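Local coordinates for protein interferon-inducible and double-stranded-dependent eIF-2kinase (Carassius auratus, PDB 4KMF) that carries a Zalpha domain that binds left-handed Z-DNA in this complex and, as a PKR-like kinase, probably phosphorylates translation initiation factor eIF2alpha, at residues K19-A22 with L23-A26; K33-V36 with N37-Y41. All coordinates share one frame; numbering follows the deposited sequence.

How the contacts relate
Both contacts belong to the Zalpha domain, a small winged helix-turn-helix unit, and they follow one another along the chain. Contact 1 runs from strand 20-21, an outer strand of the antiparallel sheet, into helix 22-29; contact 2 occupies the first turns of the DNA-reading helix 33-45. Their centres lie about 10 Å apart and the two helices pack directly. Ile25 sets CG2 3.7 Å from Val36 CG1 and reaches Leu40 with its other end, while Ala22 CB rests against the amide oxygen of Asn37. Helix 22-29 thus packs on one side of helix 33-45, while another side of that helix grips the backbone of Z-DNA.

Contact 1: residues K19-A22 with L23-A26; sequences KSIA and LTIA
The peptide groups of Ile21 and Ala22 are the flat units here, no ring or side-chain amide taking part, and both point their carbonyl oxygens into the turn formed by Thr24, Ile25 and Ala26. In the winged helix-turn-helix fold of the Zalpha domain this is where strand 20-21 passes straight into helix 22-29, with Ile21 at the N-cap. Ile21 O receives a weak bond from Ile25 N at 3.3 Å, and Ala22 O a firmer one from Ala26 N at 2.8 Å, whose donor stands nearly in line with the C=O. Hydrocarbon wraps the first acceptor: Ile25 CG1 comes within 3.5 Å of Ile21 O, brought there by a chi1 of -60° that lays CG1 beside the backbone N. The same CG1 meets Ser20 CB at 3.8 Å. Ser20 suits this buried place, because its small side chain packs on Phe13 and Leu14 of helix 2-17 as well as on Ile25, while OG is satisfied by Gly18 O.

Ile21 turns its longer branch toward the helix. CD1 lies alongside Leu23 CB at 4.0 Å, and CG1 crosses the Thr24 side chain almost at a right angle. Isoleucine at the N-cap has no side-chain oxygen to offer the first turn. A water instead links its backbone to the threonine: it accepts from Ile21 N at 3.0 Å and is hydrogen-bonded to Thr24 OG1 at 2.8 Å.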
ATOM      1  N   LYS A  19       2.252  19.679 -15.148  1.00 25.12           N
ATOM      2  CA  LYS A  19       2.756  18.606 -14.303  1.00 25.13           C
ATOM      3  C   LYS A  19       2.195  18.689 -12.883  1.00 23.58           C
ATOM      4  O   LYS A  19       2.054  19.766 -12.324  1.00 24.32           O
ATOM      5  CB  LYS A  19       4.282  18.558 -14.363  1.00 25.17           C
ATOM      6  CG  LYS A  19       4.992  19.718 -13.708  1.00 28.81           C
ATOM      7  CD  LYS A  19       6.478  19.745 -14.120  1.00 32.64           C
ATOM      8  CE  LYS A  19       7.068  21.123 -13.907  1.00 36.69           C
ATOM      9  NZ  LYS A  19       6.766  21.586 -12.526  1.00 40.07           N
ATOM     10  N   SER A  20       1.800  17.549 -12.323  1.00 22.27           N
ATOM     11  CA  SER A  20       0.996  17.529 -11.105  1.00 21.44           C
ATOM     12  C   SER A  20       1.357  16.326 -10.248  1.00 20.68           C
ATOM     13  O   SER A  20       1.740  15.296 -10.780  1.00 20.21           O
ATOM     14  CB  SER A  20      -0.503  17.477 -11.449  1.00 21.32           C
ATOM     15  OG  SER A  20      -0.895  18.611 -12.240  1.00 22.13           O
ATOM     16  N   ILE A  21       1.253  16.458  -8.930  1.00 20.72           N
ATOM     17  CA  ILE A  21       1.389  15.291  -8.064  1.00 20.21           C
ATOM     18  C   ILE A  21       0.042  14.562  -7.983  1.00 19.19           C
ATOM     19  O   ILE A  21      -1.001  15.148  -8.297  1.00 19.18           O
ATOM     20  CB  ILE A  21       1.952  15.663  -6.664  1.00 20.43           C
ATOM     21  CG1 ILE A  21       0.957  16.549  -5.895  1.00 21.46           C
ATOM     22  CG2 ILE A  21       3.295  16.363  -6.842  1.00 22.32           C
ATOM     23  CD1 ILE A  21       1.195  16.596  -4.361  1.00 23.07           C
ATOM     24  N   ALA A  22       0.057  13.286  -7.589  1.00 19.00           N
ATOM     25  CA  ALA A  22      -1.157  12.476  -7.525  1.00 19.18           C
ATOM     26  C   ALA A  22      -2.252  13.097  -6.663  1.00 19.85           C
ATOM     27  O   ALA A  22      -3.417  13.011  -7.004  1.00 20.05           O
ATOM     28  CB  ALA A  22      -0.847  11.069  -7.011  1.00 18.47           C
ATOM     29  N   LEU A  23      -1.873  13.728  -5.555  1.00 21.55           N
ATOM     30  CA  LEU A  23      -2.851  14.243  -4.606  1.00 23.26           C
ATOM     31  C   LEU A  23      -3.681  15.323  -5.289  1.00 22.40           C
ATOM     32  O   LEU A  23      -4.883  15.350  -5.169  1.00 23.45           O
ATOM     33  CB  LEU A  23      -2.155  14.751  -3.344  1.00 24.56           C
ATOM     34  CG  LEU A  23      -3.109  14.932  -2.168  1.00 28.45           C
ATOM     35  CD1 LEU A  23      -2.696  13.986  -1.052  1.00 35.49           C
ATOM     36  CD2 LEU A  23      -3.115  16.392  -1.689  1.00 32.63           C
ATOM     37  N   THR A  24      -3.043  16.167  -6.070  1.00 22.51           N
ATOM     38  CA  THR A  24      -3.774  17.190  -6.825  1.00 22.16           C
ATOM     39  C   THR A  24      -4.759  16.644  -7.889  1.00 21.11           C
ATOM     40  O   THR A  24      -5.892  17.109  -8.016  1.00 21.47           O
ATOM     41  CB  THR A  24      -2.772  18.078  -7.479  1.00 22.34           C
ATOM     42  OG1 THR A  24      -1.955  18.632  -6.446  1.00 24.63           O
ATOM     43  CG2 THR A  24      -3.463  19.191  -8.248  1.00 23.92           C
ATOM     44  N   ILE A  25      -4.282  15.670  -8.664  1.00 19.91           N
ATOM     45  CA  ILE A  25      -5.066  15.029  -9.689  1.00 18.95           C
ATOM     46  C   ILE A  25      -6.246  14.353  -9.016  1.00 19.20           C
ATOM     47  O   ILE A  25      -7.390  14.471  -9.476  1.00 19.89           O
ATOM     48  CB  ILE A  25      -4.215  13.957 -10.423  1.00 17.40           C
ATOM     49  CG1 ILE A  25      -2.983  14.591 -11.092  1.00 17.97           C
ATOM     50  CG2 ILE A  25      -5.085  13.194 -11.434  1.00 17.25           C
ATOM     51  CD1 ILE A  25      -1.959  13.569 -11.615  1.00 18.21           C
ATOM     52  N   ALA A  26      -5.998  13.639  -7.922  1.00 19.32           N
ATOM     53  CA  ALA A  26      -7.104  12.984  -7.193  1.00 19.71           C
ATOM     54  C   ALA A  26      -8.204  13.932  -6.750  1.00 20.48           C
ATOM     55  O   ALA A  26      -9.384  13.618  -6.911  1.00 21.69           O
ATOM     56  CB  ALA A  26      -6.576  12.200  -6.021  1.00 19.38           C
TER
HETATM   57  O   HOH W   1       0.244  19.114  -8.106  1.00 30.47           O

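Contact 2: residues K33-V36 with N37-Y41; sequences KSTV and NRHLY. With nucleotides of chain B.
Lys33 NZ and Asn37 ND2, one helical turn apart, both donate to OP1 of DG5 of chain B, at 2.8 and 2.7 Å. The hydrogen bond from the Asn37 amide is nearly straight, with an angle of 164° at the hydrogen. Lysine suits its position because a long chain, bent at its end (chi4 -89°), can swing the ammonium over to the same oxygen that the short asparagine reaches from across the turn. Ser34 OG holds the other phosphate oxygen, OP2 of DG5, at 2.7 Å. The lysine charge and the three side-chain donors together would probably favour the anion here.

This is the recognition helix of the winged helix-turn-helix fold, and its Tyr41 reads a hallmark of Z-DNA, the syn guanine. C8 of DG5 sits 3.3 Å above the ring plane of Tyr41, over its centre, with its hydrogen directed inward in a CH-pi contact. At the ring's edge, Tyr41 OH donates to OP1 of DC4 of chain B at 2.7 Å. With an alanine in place of Tyr41, C8 of the guanine would probably lose the ring face it lies on and the DC4 phosphate its hydroxyl partner.

Arg38 runs its hydrocarbon chain past OP1 of DC6 of chain B, whereas its guanidinium, paired with Glu3, turns back toward Thr35. A water in the guanidinium plane accepts from Arg38 NH1 at 2.7 Å and donates to Thr35 OG1, which is also bonded to Asp32. On the buried side His39 is anchored by Glu7, and its ring carbon CD2 approaches Thr35 O obliquely. Facing helix 22-29, branched Val36 sets CG1 3.8 Å from Leu40 CD1, the two side chains pointing the same way.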
ATOM      1  N   LYS A  33      -6.698   8.728  -3.835  1.00 22.62           N
ATOM      2  CA  LYS A  33      -5.297   8.702  -4.265  1.00 23.40           C
ATOM      3  C   LYS A  33      -4.836   7.316  -4.829  1.00 22.13           C
ATOM      4  O   LYS A  33      -4.141   7.270  -5.837  1.00 21.58           O
ATOM      5  CB  LYS A  33      -4.407   9.215  -3.117  1.00 24.41           C
ATOM      6  CG  LYS A  33      -2.881   9.305  -3.376  1.00 27.77           C
ATOM      7  CD  LYS A  33      -2.141   9.449  -2.015  1.00 31.45           C
ATOM      8  CE  LYS A  33      -0.676   9.005  -2.016  1.00 35.28           C
ATOM      9  NZ  LYS A  33      -0.374   7.517  -1.688  1.00 34.47           N
ATOM     10  N   SER A  34      -5.257   6.205  -4.232  1.00 21.98           N
ATOM     11  CA  SER A  34      -4.790   4.886  -4.666  1.00 21.10           C
ATOM     12  C   SER A  34      -5.325   4.568  -6.029  1.00 20.15           C
ATOM     13  O   SER A  34      -4.662   3.960  -6.841  1.00 19.94           O
ATOM     14  CB  SER A  34      -5.327   3.783  -3.762  1.00 22.73           C
ATOM     15  OG  SER A  34      -4.847   3.910  -2.465  1.00 27.50           O
ATOM     16  N   THR A  35      -6.568   4.938  -6.273  1.00 19.77           N
ATOM     17  CA  THR A  35      -7.183   4.737  -7.578  1.00 20.24           C
ATOM     18  C   THR A  35      -6.501   5.570  -8.655  1.00 18.60           C
ATOM     19  O   THR A  35      -6.217   5.065  -9.740  1.00 17.50           O
ATOM     20  CB  THR A  35      -8.721   5.021  -7.517  1.00 20.44           C
ATOM     21  OG1 THR A  35      -9.327   4.032  -6.667  1.00 22.76           O
ATOM     22  CG2 THR A  35      -9.372   4.915  -8.908  1.00 23.82           C
ATOM     23  N   VAL A  36      -6.264   6.845  -8.361  1.00 18.40           N
ATOM     24  CA  VAL A  36      -5.499   7.705  -9.261  1.00 18.64           C
ATOM     25  C   VAL A  36      -4.130   7.113  -9.537  1.00 17.67           C
ATOM     26  O   VAL A  36      -3.710   7.069 -10.693  1.00 16.68           O
ATOM     27  CB  VAL A  36      -5.414   9.116  -8.737  1.00 19.29           C
ATOM     28  CG1 VAL A  36      -4.558   9.984  -9.663  1.00 19.18           C
ATOM     29  CG2 VAL A  36      -6.855   9.644  -8.693  1.00 23.45           C
ATOM     30  N   ASN A  37      -3.449   6.626  -8.493  1.00 16.56           N
ATOM     31  CA  ASN A  37      -2.128   6.042  -8.702  1.00 16.60           C
ATOM     32  C   ASN A  37      -2.180   4.777  -9.542  1.00 16.52           C
ATOM     33  O   ASN A  37      -1.331   4.567 -10.392  1.00 16.06           O
ATOM     34  CB  ASN A  37      -1.408   5.828  -7.366  1.00 16.47           C
ATOM     35  CG  ASN A  37      -0.609   7.026  -6.956  1.00 16.71           C
ATOM     36  OD1 ASN A  37      -0.217   7.834  -7.793  1.00 18.38           O
ATOM     37  ND2 ASN A  37      -0.329   7.134  -5.659  1.00 18.67           N
ATOM     38  N   ARG A  38      -3.196   3.944  -9.337  1.00 15.81           N
ATOM     39  CA  ARG A  38      -3.395   2.777 -10.205  1.00 16.93           C
ATOM     40  C   ARG A  38      -3.404   3.227 -11.685  1.00 16.69           C
ATOM     41  O   ARG A  38      -2.675   2.699 -12.520  1.00 16.72           O
ATOM     42  CB  ARG A  38      -4.695   2.062  -9.843  1.00 16.59           C
ATOM     43  CG  ARG A  38      -4.966   0.887 -10.772  1.00 20.22           C
ATOM     44  CD  ARG A  38      -6.159   0.078 -10.287  1.00 29.53           C
ATOM     45  NE  ARG A  38      -7.400   0.495 -10.917  1.00 36.89           N
ATOM     46  CZ  ARG A  38      -8.454   1.013 -10.275  1.00 41.18           C
ATOM     47  NH1 ARG A  38      -8.434   1.174  -8.946  1.00 42.07           N
ATOM     48  NH2 ARG A  38      -9.547   1.363 -10.972  1.00 42.65           N
ATOM     49  N   HIS A  39      -4.208   4.236 -11.980  1.00 17.05           N
ATOM     50  CA  HIS A  39      -4.287   4.762 -13.332  1.00 17.41           C
ATOM     51  C   HIS A  39      -3.008   5.411 -13.820  1.00 16.47           C
ATOM     52  O   HIS A  39      -2.628   5.208 -14.976  1.00 15.04           O
ATOM     53  CB  HIS A  39      -5.479   5.702 -13.479  1.00 18.07           C
ATOM     54  CG  HIS A  39      -6.795   5.018 -13.300  1.00 21.16           C
ATOM     55  ND1 HIS A  39      -7.150   3.883 -14.004  1.00 23.34           N
ATOM     56  CD2 HIS A  39      -7.832   5.289 -12.476  1.00 25.23           C
ATOM     57  CE1 HIS A  39      -8.358   3.497 -13.632  1.00 27.38           C
ATOM     58  NE2 HIS A  39      -8.796   4.333 -12.706  1.00 26.49           N
ATOM     59  N   LEU A  40      -2.343   6.200 -12.972  1.00 16.07           N
ATOM     60  CA  LEU A  40      -1.090   6.861 -13.390  1.00 15.64           C
ATOM     61  C   LEU A  40      -0.016   5.820 -13.771  1.00 15.78           C
ATOM     62  O   LEU A  40       0.674   5.980 -14.775  1.00 15.83           O
ATOM     63  CB  LEU A  40      -0.553   7.768 -12.277  1.00 14.00           C
ATOM     64  CG  LEU A  40      -1.347   9.083 -12.159  1.00 16.49           C
ATOM     65  CD1 LEU A  40      -0.959   9.863 -10.898  1.00 16.97           C
ATOM     66  CD2 LEU A  40      -1.218   9.918 -13.432  1.00 17.92           C
ATOM     67  N   TYR A  41       0.123   4.761 -12.966  1.00 15.87           N
ATOM     68  CA  TYR A  41       1.126   3.743 -13.275  1.00 16.08           C
ATOM     69  C   TYR A  41       0.748   2.907 -14.501  1.00 17.31           C
ATOM     70  O   TYR A  41       1.647   2.544 -15.266  1.00 17.20           O
ATOM     71  CB  TYR A  41       1.478   2.881 -12.046  1.00 16.18           C
ATOM     72  CG  TYR A  41       2.386   3.619 -11.069  1.00 15.04           C
ATOM     73  CD1 TYR A  41       1.839   4.399 -10.025  1.00 13.47           C
ATOM     74  CD2 TYR A  41       3.776   3.561 -11.191  1.00 16.01           C
ATOM     75  CE1 TYR A  41       2.653   5.102  -9.133  1.00 13.64           C
ATOM     76  CE2 TYR A  41       4.607   4.273 -10.299  1.00 15.78           C
ATOM     77  CZ  TYR A  41       4.031   5.054  -9.280  1.00 14.41           C
ATOM     78  OH  TYR A  41       4.868   5.750  -8.417  1.00 16.06           O
TER
ATOM     79  P    DG B   5      -1.223   4.147  -3.534  1.00 18.98           P
ATOM     80  OP1  DG B   5      -1.244   5.613  -3.560  1.00 18.71           O
ATOM     81  OP2  DG B   5      -2.220   3.372  -2.735  1.00 21.56           O
ATOM     82  O5'  DG B   5      -1.258   3.577  -5.026  1.00 17.92           O
ATOM     83  C5'  DG B   5      -1.297   2.166  -5.252  1.00 16.94           C
ATOM     84  C4'  DG B   5      -1.118   1.968  -6.739  1.00 18.28           C
ATOM     85  O4'  DG B   5       0.156   2.471  -7.198  1.00 18.38           O
ATOM     86  C3'  DG B   5      -1.174   0.505  -7.114  1.00 21.30           C
ATOM     87  O3'  DG B   5      -2.484   0.334  -7.631  1.00 22.83           O
ATOM     88  C2'  DG B   5      -0.152   0.345  -8.227  1.00 18.52           C
ATOM     89  C1'  DG B   5       0.728   1.570  -8.145  1.00 19.26           C
ATOM     90  N9   DG B   5       2.071   1.297  -7.619  1.00 17.40           N
ATOM     91  C8   DG B   5       3.267   1.644  -8.215  1.00 17.92           C
ATOM     92  N7   DG B   5       4.311   1.309  -7.514  1.00 17.23           N
ATOM     93  C5   DG B   5       3.784   0.676  -6.381  1.00 17.46           C
ATOM     94  C6   DG B   5       4.464   0.128  -5.257  1.00 16.85           C
ATOM     95  O6   DG B   5       5.699   0.096  -5.102  1.00 17.63           O
ATOM     96  N1   DG B   5       3.595  -0.419  -4.296  1.00 16.26           N
ATOM     97  C2   DG B   5       2.215  -0.410  -4.427  1.00 16.74           C
ATOM     98  N2   DG B   5       1.522  -0.955  -3.414  1.00 18.56           N
ATOM     99  N3   DG B   5       1.554   0.166  -5.476  1.00 17.69           N
ATOM    100  C4   DG B   5       2.403   0.648  -6.433  1.00 16.70           C
ATOM    101  P    DC B   4       3.787   6.709  -5.123  1.00 17.70           P
ATOM    102  OP1  DC B   4       3.416   7.003  -6.528  1.00 17.42           O
ATOM    103  OP2  DC B   4       3.040   7.415  -4.088  1.00 18.03           O
ATOM    104  O5'  DC B   4       3.708   5.153  -4.825  1.00 17.83           O
ATOM    105  C5'  DC B   4       2.770   4.291  -5.521  1.00 16.20           C
ATOM    106  C4'  DC B   4       2.068   3.417  -4.476  1.00 16.36           C
ATOM    107  O4'  DC B   4       3.029   2.531  -3.846  1.00 17.49           O
ATOM    108  C3'  DC B   4       1.419   4.171  -3.317  1.00 15.49           C
ATOM    109  O3'  DC B   4       0.164   3.573  -2.962  1.00 17.70           O
ATOM    110  C2'  DC B   4       2.401   4.010  -2.169  1.00 14.34           C
ATOM    111  C1'  DC B   4       2.834   2.588  -2.439  1.00 15.75           C
ATOM    112  N1   DC B   4       4.081   2.240  -1.743  1.00 15.50           N
ATOM    113  C2   DC B   4       4.023   1.760  -0.430  1.00 14.84           C
ATOM    114  O2   DC B   4       2.932   1.634   0.120  1.00 14.93           O
ATOM    115  N3   DC B   4       5.186   1.431   0.200  1.00 15.13           N
ATOM    116  C4   DC B   4       6.362   1.603  -0.426  1.00 15.50           C
ATOM    117  N4   DC B   4       7.470   1.241   0.201  1.00 15.78           N
ATOM    118  C5   DC B   4       6.444   2.086  -1.777  1.00 15.74           C
ATOM    119  C6   DC B   4       5.294   2.404  -2.388  1.00 16.36           C
ATOM    120  P    DC B   6      -3.283  -1.048  -7.570  1.00 31.78           P
ATOM    121  OP1  DC B   6      -3.813  -1.254  -8.933  1.00 34.85           O
ATOM    122  OP2  DC B   6      -4.234  -0.877  -6.458  1.00 30.97           O
ATOM    123  O5'  DC B   6      -2.258  -2.200  -7.278  1.00 24.86           O
ATOM    124  C5'  DC B   6      -2.817  -3.484  -7.441  1.00 22.31           C
ATOM    125  C4'  DC B   6      -2.267  -4.381  -6.359  1.00 21.74           C
ATOM    126  O4'  DC B   6      -0.859  -4.592  -6.607  1.00 22.31           O
ATOM    127  C3'  DC B   6      -2.376  -3.900  -4.926  1.00 22.14           C
ATOM    128  O3'  DC B   6      -2.685  -5.047  -4.147  1.00 24.86           O
ATOM    129  C2'  DC B   6      -0.968  -3.413  -4.597  1.00 21.52           C
ATOM    130  C1'  DC B   6      -0.120  -4.363  -5.417  1.00 19.69           C
ATOM    131  N1   DC B   6       1.230  -3.849  -5.812  1.00 18.01           N
ATOM    132  C2   DC B   6       2.308  -4.092  -4.953  1.00 17.26           C
ATOM    133  O2   DC B   6       2.106  -4.693  -3.893  1.00 18.50           O
ATOM    134  N3   DC B   6       3.535  -3.669  -5.306  1.00 17.32           N
ATOM    135  C4   DC B   6       3.685  -3.010  -6.470  1.00 16.53           C
ATOM    136  N4   DC B   6       4.912  -2.586  -6.795  1.00 19.20           N
ATOM    137  C5   DC B   6       2.595  -2.758  -7.377  1.00 15.92           C
ATOM    138  C6   DC B   6       1.385  -3.185  -6.996  1.00 16.97           C
TER
HETATM  139  O   HOH W   2     -10.570   1.510  -7.323  1.00 45.61           O